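Local coordinates for putative exported protein (PDB 4PJ2) that probably inhibits i-type lysozymes in the bacterial periplasm and carries a bound magnesium ion, at residues Glu76-Val81 with Ala92-Leu97; Phe5-Thr10 with Lys62-Leu67; Asp33-Ser38 with Asp47-Gly52. All blocks are in the same frame, centred on the assembly; numbering follows the deposited sequence. Where two conformers were deposited one is given.

How the interactions relate
The chain folds into two four-stranded antiparallel sheets packed against each other, and the three contacts sample each sheet and the seam between them. Interaction 3 joins neighbouring strands 30-37 and 49-57 of the first sheet, and interaction 1 joins 76-82 and 90-98 of the second; their centres lie about 15 Å apart, and L77 and F95 pack on V34. Interaction 2 brings together the outermost strands 6-10 and 60-67, one from each sheet, with its centre about 9 Å from that of interaction 1. Along the chain, interaction 3 is nested inside the loop closed by interaction 2, and interaction 1 follows, beginning at a magnesium ligand.

Interaction 1: residues Glu76-Val81 with Ala92-Leu97; sequences ELIVVV and ADAFTL. With MG (magnesium ion), chain G.
E76 OE2 is held by the magnesium ion, 2.5 Å away, and is hydrogen-bonded to a water 2.7 Å from OE2. The same water accepts a hydrogen bond from L97 N at 3.1 Å and so bridges the carboxylate to the adjacent strand. OE1 also binds the metal and takes a hydrogen bond from L69 N. Both oxygens thus grip the ion, and D68, N70, D72 and the carbonyl of Q74 complete the site. The carboxylate gets there because the chain turns about its CB-CG bond (chi2 62°); the T96 side chain lies alongside, pointing the same way, its CG2 nearest the carboxylate.

Behind this end the two strands form an antiparallel beta hairpin in one sheet of the two-sheet fold. L77 and F95 exchange a pair of backbone bonds, F95 N to L77 O at 2.7 Å and L77 N to F95 O at 2.9 Å. Further along, V79 and D93 do the same, V79 N pointing nearly straight down the D93 carbonyl.

L77, V79 and F95 share the face turned to the other sheet, where large apolar groups fill the core. L77 CB packs on L97 CD2 at 4.0 Å. V79 CG2 lies obliquely to the F95 ring, 4.0 Å from F95 CE2, and both residues pack on Y32. D93 is buried on this face too, its carboxylate satisfied by Y32 OH and H108 ND1. The other face carries I78, V80, A92 and A94. There small methyls suit close packing: A92 CB meets I78 CG2 at 4.0 Å, while helix 118-123 covers I78 and A92.

Interaction 2: residues Phe5-Thr10 with Lys62-Leu67; sequences FFKQLT and KELKLL
L64 has more surface buried than any other residue of this contact, and it touches F5, K7 and L9 in turn. CD1 does most of the work. It sits against the aliphatic stem of K7, 3.7 Å from K7 CB and equally close to K7 CD, as the two side chains slide past each other in opposite directions. The long methylene chain of lysine suits an exposed position, since it can cover a leucine while carrying its ammonium group beyond it.

The second residue is L9, whose CD1 reaches L64 CD1 at 3.9 Å and also lies 4.1 Å from L66 CG. One methyl therefore settles between two leucines of the facing strand, successive inward-pointing positions two residues apart.

Strands 6-10 and 60-67 are the outermost strands of two different sheets. Segments 6-10 and 62-67 run nearly parallel, 12° apart, yet their axes come no closer than 9.4 Å, so no hydrogen bond crosses; the link is made by side-chain packing, leucines and F5 together with the K7 stem. L64 also packs on V79 and L66 on L77, of the next strand, 76-82.

F5 is the third main contributor. A first torsion of -175° swings its ring away from its own nitrogen, so that it extends toward L64 from the opposite direction, and F5 CZ comes 4.0 Å from L64 CG, which lies at an oblique angle to the ring.

Interaction 3: residues Asp33-Ser38 with Asp47-Gly52; sequences DVRLYS and DQFIDG
L36 O is shared by two backbone donors of the facing strand, I50 N at 2.8 Å and, more weakly, D51 N at 3.3 Å. This is a classic beta bulge in the antiparallel hairpin of strands 30-37 and 49-57: I50 and D51 both sit opposite L36, and the pairing shifts by one residue between L36 and Y37. The strands are firmly joined just before the shift, where L36 N points almost straight at D51 O, 2.8 Å away with 175° at the hydrogen. Beyond it, S38 N bonds to Q48 O at 2.9 Å.

Flat side chains pack on the face that carries R35, Y37 and F49. F49 turns its edge to the face of the Y37 ring in a T-shaped pair, the planes 71° apart and the centroids separated by 5.8 Å. The first torsion of F49, 174°, lays its ring along the hairpin; there its CE1 edge meets R35 CG, and D51 N sits above one face, near its margin. Rings suit this exposed face, where they can lie across the strand pair.

I50, turned toward strand 30-37, runs its CD1 methyl against the backbone of S38, with I50 CD1 3.5 Å from S38 N. L36, on the other side of the sheet, is buried and touches L103. Glycine fits at G52 because a CB there would come only about 3.3 Å from V34 O and from R35 CG.

At the turn, S38 OG donates to OE1 in the deposited conformer of Q48 described here, one of two, and also accepts a hydrogen bond from A40 N. At the opposite end a salt bridge within one strand joins R35 NH1 to D33 OD2 at 2.8 Å, the nitrogen approaching from above the carboxylate plane while the oxygen lies near the guanidinium plane.

Interaction 1: residues Glu76-Val81 with Ala92-Leu97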
# COMPACT_ATOMS: atom_id res chain seq x y z
N GLU A 76 -21.31 -6.99 2.05
CA GLU A 76 -20.38 -6.79 0.95
C GLU A 76 -19.01 -7.16 1.44
O GLU A 76 -18.75 -7.18 2.64
CB GLU A 76 -20.38 -5.32 0.53
CG GLU A 76 -21.49 -4.96 -0.41
CD GLU A 76 -22.87 -5.17 0.22
OE1 GLU A 76 -23.23 -4.44 1.17
OE2 GLU A 76 -23.60 -6.08 -0.24
N LEU A 77 -18.13 -7.50 0.49
CA LEU A 77 -16.73 -7.70 0.82
C LEU A 77 -15.97 -6.43 0.58
O LEU A 77 -16.11 -5.81 -0.47
CB LEU A 77 -16.15 -8.80 -0.09
CG LEU A 77 -14.64 -9.00 -0.02
CD1 LEU A 77 -14.16 -9.53 1.31
CD2 LEU A 77 -14.19 -9.90 -1.16
N ILE A 78 -15.17 -6.05 1.56
CA ILE A 78 -14.30 -4.88 1.42
C ILE A 78 -12.86 -5.34 1.55
O ILE A 78 -12.49 -5.98 2.52
CB ILE A 78 -14.60 -3.78 2.46
CG1 ILE A 78 -16.07 -3.36 2.35
CG2 ILE A 78 -13.66 -2.59 2.24
CD1 ILE A 78 -17.01 -4.02 3.35
N VAL A 79 -12.06 -5.05 0.52
CA VAL A 79 -10.64 -5.36 0.53
C VAL A 79 -9.88 -4.06 0.76
O VAL A 79 -9.99 -3.14 -0.05
CB VAL A 79 -10.18 -6.03 -0.78
CG1 VAL A 79 -8.70 -6.36 -0.72
CG2 VAL A 79 -10.98 -7.30 -1.04
N VAL A 80 -9.14 -3.99 1.87
CA VAL A 80 -8.43 -2.78 2.25
C VAL A 80 -6.95 -2.96 1.94
O VAL A 80 -6.37 -3.95 2.31
CB VAL A 80 -8.59 -2.46 3.75
CG1 VAL A 80 -7.88 -1.14 4.07
CG2 VAL A 80 -10.06 -2.39 4.12
N VAL A 81 -6.37 -1.96 1.29
CA VAL A 81 -4.99 -2.00 0.84
C VAL A 81 -4.23 -0.80 1.41
O VAL A 81 -4.74 0.31 1.38
CB VAL A 81 -4.92 -1.98 -0.70
CG1 VAL A 81 -3.49 -1.92 -1.22
CG2 VAL A 81 -5.61 -3.22 -1.26
N ALA A 92 -9.45 1.03 -0.90
CA ALA A 92 -10.30 -0.13 -0.69
C ALA A 92 -11.25 -0.27 -1.83
O ALA A 92 -11.68 0.72 -2.43
CB ALA A 92 -11.08 0.00 0.61
N ASP A 93 -11.59 -1.52 -2.12
CA ASP A 93 -12.64 -1.87 -3.06
C ASP A 93 -13.72 -2.64 -2.34
O ASP A 93 -13.42 -3.49 -1.50
CB ASP A 93 -12.07 -2.72 -4.19
CG ASP A 93 -10.98 -2.01 -4.94
OD1 ASP A 93 -11.29 -0.99 -5.58
OD2 ASP A 93 -9.82 -2.45 -4.84
N ALA A 94 -14.96 -2.34 -2.66
CA ALA A 94 -16.10 -3.09 -2.14
C ALA A 94 -16.73 -3.91 -3.26
O ALA A 94 -16.83 -3.44 -4.39
CB ALA A 94 -17.13 -2.15 -1.52
N PHE A 95 -17.19 -5.11 -2.90
CA PHE A 95 -17.81 -6.04 -3.83
C PHE A 95 -19.13 -6.55 -3.29
O PHE A 95 -19.25 -6.86 -2.10
CB PHE A 95 -16.93 -7.28 -4.06
CG PHE A 95 -15.56 -6.98 -4.59
CD1 PHE A 95 -15.26 -7.15 -5.92
CD2 PHE A 95 -14.57 -6.57 -3.73
CE1 PHE A 95 -13.99 -6.88 -6.39
CE2 PHE A 95 -13.30 -6.27 -4.19
CZ PHE A 95 -13.01 -6.43 -5.52
N THR A 96 -20.11 -6.64 -4.17
CA THR A 96 -21.32 -7.41 -3.86
C THR A 96 -21.08 -8.84 -4.29
O THR A 96 -20.37 -9.09 -5.27
CB THR A 96 -22.57 -6.86 -4.56
OG1 THR A 96 -22.31 -6.66 -5.95
CG2 THR A 96 -22.97 -5.55 -3.94
N LEU A 97 -21.66 -9.77 -3.51
CA LEU A 97 -21.54 -11.21 -3.72
C LEU A 97 -22.74 -11.96 -3.10
O LEU A 97 -22.94 -11.95 -1.87
CB LEU A 97 -20.26 -11.78 -3.14
CG LEU A 97 -19.31 -10.88 -2.36
CD1 LEU A 97 -19.91 -10.47 -1.04
CD2 LEU A 97 -18.04 -11.62 -2.12
MG MG G . -25.36 -5.65 1.49
O HOH W 1 -22.90 -8.56 -0.88

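Interaction 2: residues Phe5-Thr10 with Lys62-Leu67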
# COMPACT_ATOMS: atom_id res chain seq x y z
N PHE A 5 -0.43 -12.72 0.05
CA PHE A 5 -1.68 -12.77 0.80
C PHE A 5 -2.65 -13.77 0.20
O PHE A 5 -2.83 -13.80 -1.00
CB PHE A 5 -2.31 -11.39 0.76
CG PHE A 5 -3.55 -11.26 1.59
CD1 PHE A 5 -3.50 -10.74 2.87
CD2 PHE A 5 -4.77 -11.66 1.07
CE1 PHE A 5 -4.64 -10.62 3.62
CE2 PHE A 5 -5.91 -11.55 1.82
CZ PHE A 5 -5.85 -11.03 3.10
N PHE A 6 -3.23 -14.62 1.05
CA PHE A 6 -4.35 -15.48 0.68
C PHE A 6 -5.27 -15.63 1.88
O PHE A 6 -4.81 -15.92 2.99
CB PHE A 6 -3.86 -16.87 0.24
CG PHE A 6 -4.98 -17.84 -0.01
CD1 PHE A 6 -5.69 -17.82 -1.20
CD2 PHE A 6 -5.34 -18.75 0.96
CE1 PHE A 6 -6.72 -18.71 -1.41
CE2 PHE A 6 -6.37 -19.63 0.75
CZ PHE A 6 -7.06 -19.61 -0.43
N LYS A 7 -6.57 -15.43 1.67
CA LYS A 7 -7.54 -15.66 2.73
C LYS A 7 -8.84 -16.16 2.14
O LYS A 7 -9.27 -15.70 1.10
CB LYS A 7 -7.81 -14.38 3.51
CG LYS A 7 -8.64 -14.57 4.79
CD LYS A 7 -8.50 -13.35 5.72
CE LYS A 7 -9.38 -13.47 6.95
NZ LYS A 7 -8.95 -14.57 7.85
N GLN A 8 -9.45 -17.09 2.86
CA GLN A 8 -10.72 -17.66 2.49
C GLN A 8 -11.76 -17.31 3.56
O GLN A 8 -11.46 -17.42 4.76
CB GLN A 8 -10.56 -19.17 2.41
CG GLN A 8 -11.82 -19.91 2.05
CD GLN A 8 -11.61 -21.40 2.04
OE1 GLN A 8 -10.62 -21.88 1.51
NE2 GLN A 8 -12.53 -22.14 2.66
N LEU A 9 -12.95 -16.89 3.14
CA LEU A 9 -14.04 -16.51 4.03
C LEU A 9 -15.34 -17.17 3.59
O LEU A 9 -15.64 -17.22 2.41
CB LEU A 9 -14.28 -15.00 4.03
CG LEU A 9 -13.17 -14.11 4.59
CD1 LEU A 9 -13.51 -12.64 4.34
CD2 LEU A 9 -13.00 -14.37 6.07
N THR A 10 -16.13 -17.63 4.56
CA THR A 10 -17.48 -18.09 4.30
C THR A 10 -18.46 -16.94 4.52
O THR A 10 -18.46 -16.32 5.58
CB THR A 10 -17.85 -19.25 5.20
OG1 THR A 10 -16.93 -20.32 4.95
CG2 THR A 10 -19.27 -19.72 4.93
N LYS A 62 -4.24 -5.27 3.55
CA LYS A 62 -4.12 -5.08 4.98
C LYS A 62 -5.17 -5.90 5.73
O LYS A 62 -4.88 -6.48 6.76
CB LYS A 62 -4.30 -3.60 5.30
CG LYS A 62 -4.16 -3.26 6.78
CD LYS A 62 -4.69 -1.86 7.10
CE LYS A 62 -4.79 -1.62 8.61
NZ LYS A 62 -5.69 -0.48 8.91
N GLU A 63 -6.39 -5.92 5.21
CA GLU A 63 -7.48 -6.64 5.87
C GLU A 63 -8.67 -6.81 4.94
O GLU A 63 -8.83 -6.07 3.97
CB GLU A 63 -7.90 -5.93 7.16
CG GLU A 63 -8.66 -4.66 6.93
CD GLU A 63 -9.13 -4.02 8.24
OE1 GLU A 63 -8.99 -2.79 8.36
OE2 GLU A 63 -9.64 -4.74 9.13
N LEU A 64 -9.50 -7.80 5.27
CA LEU A 64 -10.77 -8.03 4.59
C LEU A 64 -11.86 -7.75 5.61
O LEU A 64 -11.74 -8.15 6.78
CB LEU A 64 -10.90 -9.49 4.15
CG LEU A 64 -9.75 -10.00 3.29
CD1 LEU A 64 -10.05 -11.44 2.89
CD2 LEU A 64 -9.50 -9.15 2.05
N LYS A 65 -12.93 -7.09 5.17
CA LYS A 65 -14.09 -6.86 6.01
C LYS A 65 -15.34 -7.35 5.31
O LYS A 65 -15.45 -7.29 4.09
CB LYS A 65 -14.25 -5.37 6.32
CG LYS A 65 -13.06 -4.71 6.99
CD LYS A 65 -13.32 -3.21 7.13
CE LYS A 65 -12.20 -2.51 7.86
NZ LYS A 65 -12.24 -2.74 9.33
N LEU A 66 -16.29 -7.84 6.11
CA LEU A 66 -17.60 -8.24 5.63
C LEU A 66 -18.63 -7.39 6.34
O LEU A 66 -18.86 -7.54 7.56
CB LEU A 66 -17.89 -9.72 5.93
CG LEU A 66 -17.08 -10.74 5.15
CD1 LEU A 66 -17.40 -12.15 5.63
CD2 LEU A 66 -17.36 -10.59 3.67
N LEU A 67 -19.25 -6.48 5.61
CA LEU A 67 -20.16 -5.50 6.21
C LEU A 67 -21.21 -5.11 5.19
O LEU A 67 -20.90 -4.99 4.01
CB LEU A 67 -19.38 -4.26 6.65
CG LEU A 67 -18.41 -4.43 7.82
CD1 LEU A 67 -17.55 -3.19 8.00
CD2 LEU A 67 -19.17 -4.72 9.10

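Interaction 3: residues Asp33-Ser38 with Asp47-Gly52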
# COMPACT_ATOMS: atom_id res chain seq x y z
N ASP A 33 -6.89 -10.72 -6.63
CA ASP A 33 -8.12 -11.26 -7.18
C ASP A 33 -9.04 -11.71 -6.08
O ASP A 33 -8.61 -12.02 -4.97
CB ASP A 33 -7.86 -12.38 -8.18
CG ASP A 33 -7.16 -13.58 -7.58
OD1 ASP A 33 -5.91 -13.66 -7.69
OD2 ASP A 33 -7.88 -14.46 -7.05
N VAL A 34 -10.32 -11.68 -6.42
CA VAL A 34 -11.39 -12.15 -5.58
C VAL A 34 -12.08 -13.25 -6.37
O VAL A 34 -12.44 -13.05 -7.51
CB VAL A 34 -12.40 -11.02 -5.31
CG1 VAL A 34 -13.55 -11.54 -4.48
CG2 VAL A 34 -11.71 -9.84 -4.61
N ARG A 35 -12.25 -14.40 -5.75
CA ARG A 35 -12.88 -15.56 -6.40
C ARG A 35 -14.04 -16.02 -5.53
O ARG A 35 -13.88 -16.16 -4.33
CB ARG A 35 -11.89 -16.70 -6.60
CG ARG A 35 -10.85 -16.43 -7.70
CD ARG A 35 -9.79 -17.49 -7.71
NE ARG A 35 -9.23 -17.88 -9.00
CZ ARG A 35 -8.12 -17.42 -9.55
NH1 ARG A 35 -7.45 -16.41 -9.05
NH2 ARG A 35 -7.71 -17.98 -10.68
N LEU A 36 -15.19 -16.23 -6.16
CA LEU A 36 -16.41 -16.63 -5.50
C LEU A 36 -16.76 -18.05 -5.88
O LEU A 36 -16.73 -18.41 -7.07
CB LEU A 36 -17.54 -15.71 -5.93
CG LEU A 36 -18.90 -15.91 -5.31
CD1 LEU A 36 -18.86 -15.65 -3.81
CD2 LEU A 36 -19.92 -15.02 -5.98
N TYR A 37 -17.10 -18.83 -4.86
CA TYR A 37 -17.46 -20.24 -4.98
C TYR A 37 -18.83 -20.46 -4.34
O TYR A 37 -19.21 -19.74 -3.42
CB TYR A 37 -16.43 -21.12 -4.26
CG TYR A 37 -15.02 -20.93 -4.76
CD1 TYR A 37 -14.46 -21.83 -5.67
CD2 TYR A 37 -14.24 -19.84 -4.34
CE1 TYR A 37 -13.19 -21.64 -6.15
CE2 TYR A 37 -12.98 -19.66 -4.82
CZ TYR A 37 -12.45 -20.56 -5.72
OH TYR A 37 -11.17 -20.33 -6.18
N SER A 38 -19.57 -21.46 -4.78
CA SER A 38 -20.90 -21.68 -4.23
C SER A 38 -20.86 -22.15 -2.79
O SER A 38 -21.79 -21.88 -2.05
CB SER A 38 -21.66 -22.72 -5.05
OG SER A 38 -21.19 -24.01 -4.73
N ASP A 47 -14.79 -26.23 -4.38
CA ASP A 47 -14.99 -27.13 -5.52
C ASP A 47 -15.91 -26.57 -6.59
O ASP A 47 -15.91 -27.14 -7.68
CB ASP A 47 -15.56 -28.47 -5.06
CG ASP A 47 -14.50 -29.43 -4.57
OD1 ASP A 47 -13.36 -29.01 -4.30
OD2 ASP A 47 -14.82 -30.63 -4.47
N GLN A 48 -16.67 -25.51 -6.33
CA GLN A 48 -17.64 -25.02 -7.29
C GLN A 48 -17.45 -23.53 -7.56
O GLN A 48 -18.15 -22.67 -7.00
CB GLN A 48 -19.04 -25.34 -6.81
CG GLN A 48 -20.09 -25.25 -7.86
CD GLN A 48 -21.32 -26.06 -7.50
OE1 GLN A 48 -22.09 -25.68 -6.60
NE2 GLN A 48 -21.53 -27.17 -8.19
N PHE A 49 -16.49 -23.22 -8.40
CA PHE A 49 -16.20 -21.87 -8.78
C PHE A 49 -17.36 -21.23 -9.51
O PHE A 49 -17.96 -21.84 -10.38
CB PHE A 49 -14.95 -21.88 -9.68
CG PHE A 49 -14.61 -20.53 -10.26
CD1 PHE A 49 -14.03 -19.54 -9.49
CD2 PHE A 49 -14.90 -20.27 -11.59
CE1 PHE A 49 -13.74 -18.33 -10.05
CE2 PHE A 49 -14.59 -19.04 -12.14
CZ PHE A 49 -14.01 -18.08 -11.36
N ILE A 50 -17.62 -19.97 -9.18
CA ILE A 50 -18.66 -19.18 -9.84
C ILE A 50 -18.09 -18.06 -10.71
O ILE A 50 -18.40 -17.95 -11.90
CB ILE A 50 -19.65 -18.59 -8.80
CG1 ILE A 50 -20.37 -19.71 -8.06
CG2 ILE A 50 -20.64 -17.64 -9.48
CD1 ILE A 50 -21.21 -19.24 -6.88
N ASP A 51 -17.27 -17.20 -10.12
CA ASP A 51 -16.74 -16.04 -10.84
C ASP A 51 -15.55 -15.47 -10.10
O ASP A 51 -15.34 -15.75 -8.92
CB ASP A 51 -17.83 -14.97 -11.01
CG ASP A 51 -17.47 -13.90 -12.03
OD1 ASP A 51 -16.60 -14.11 -12.90
OD2 ASP A 51 -18.07 -12.81 -11.94
N GLY A 52 -14.75 -14.67 -10.79
CA GLY A 52 -13.62 -14.02 -10.17
C GLY A 52 -13.31 -12.72 -10.87
O GLY A 52 -13.68 -12.55 -12.03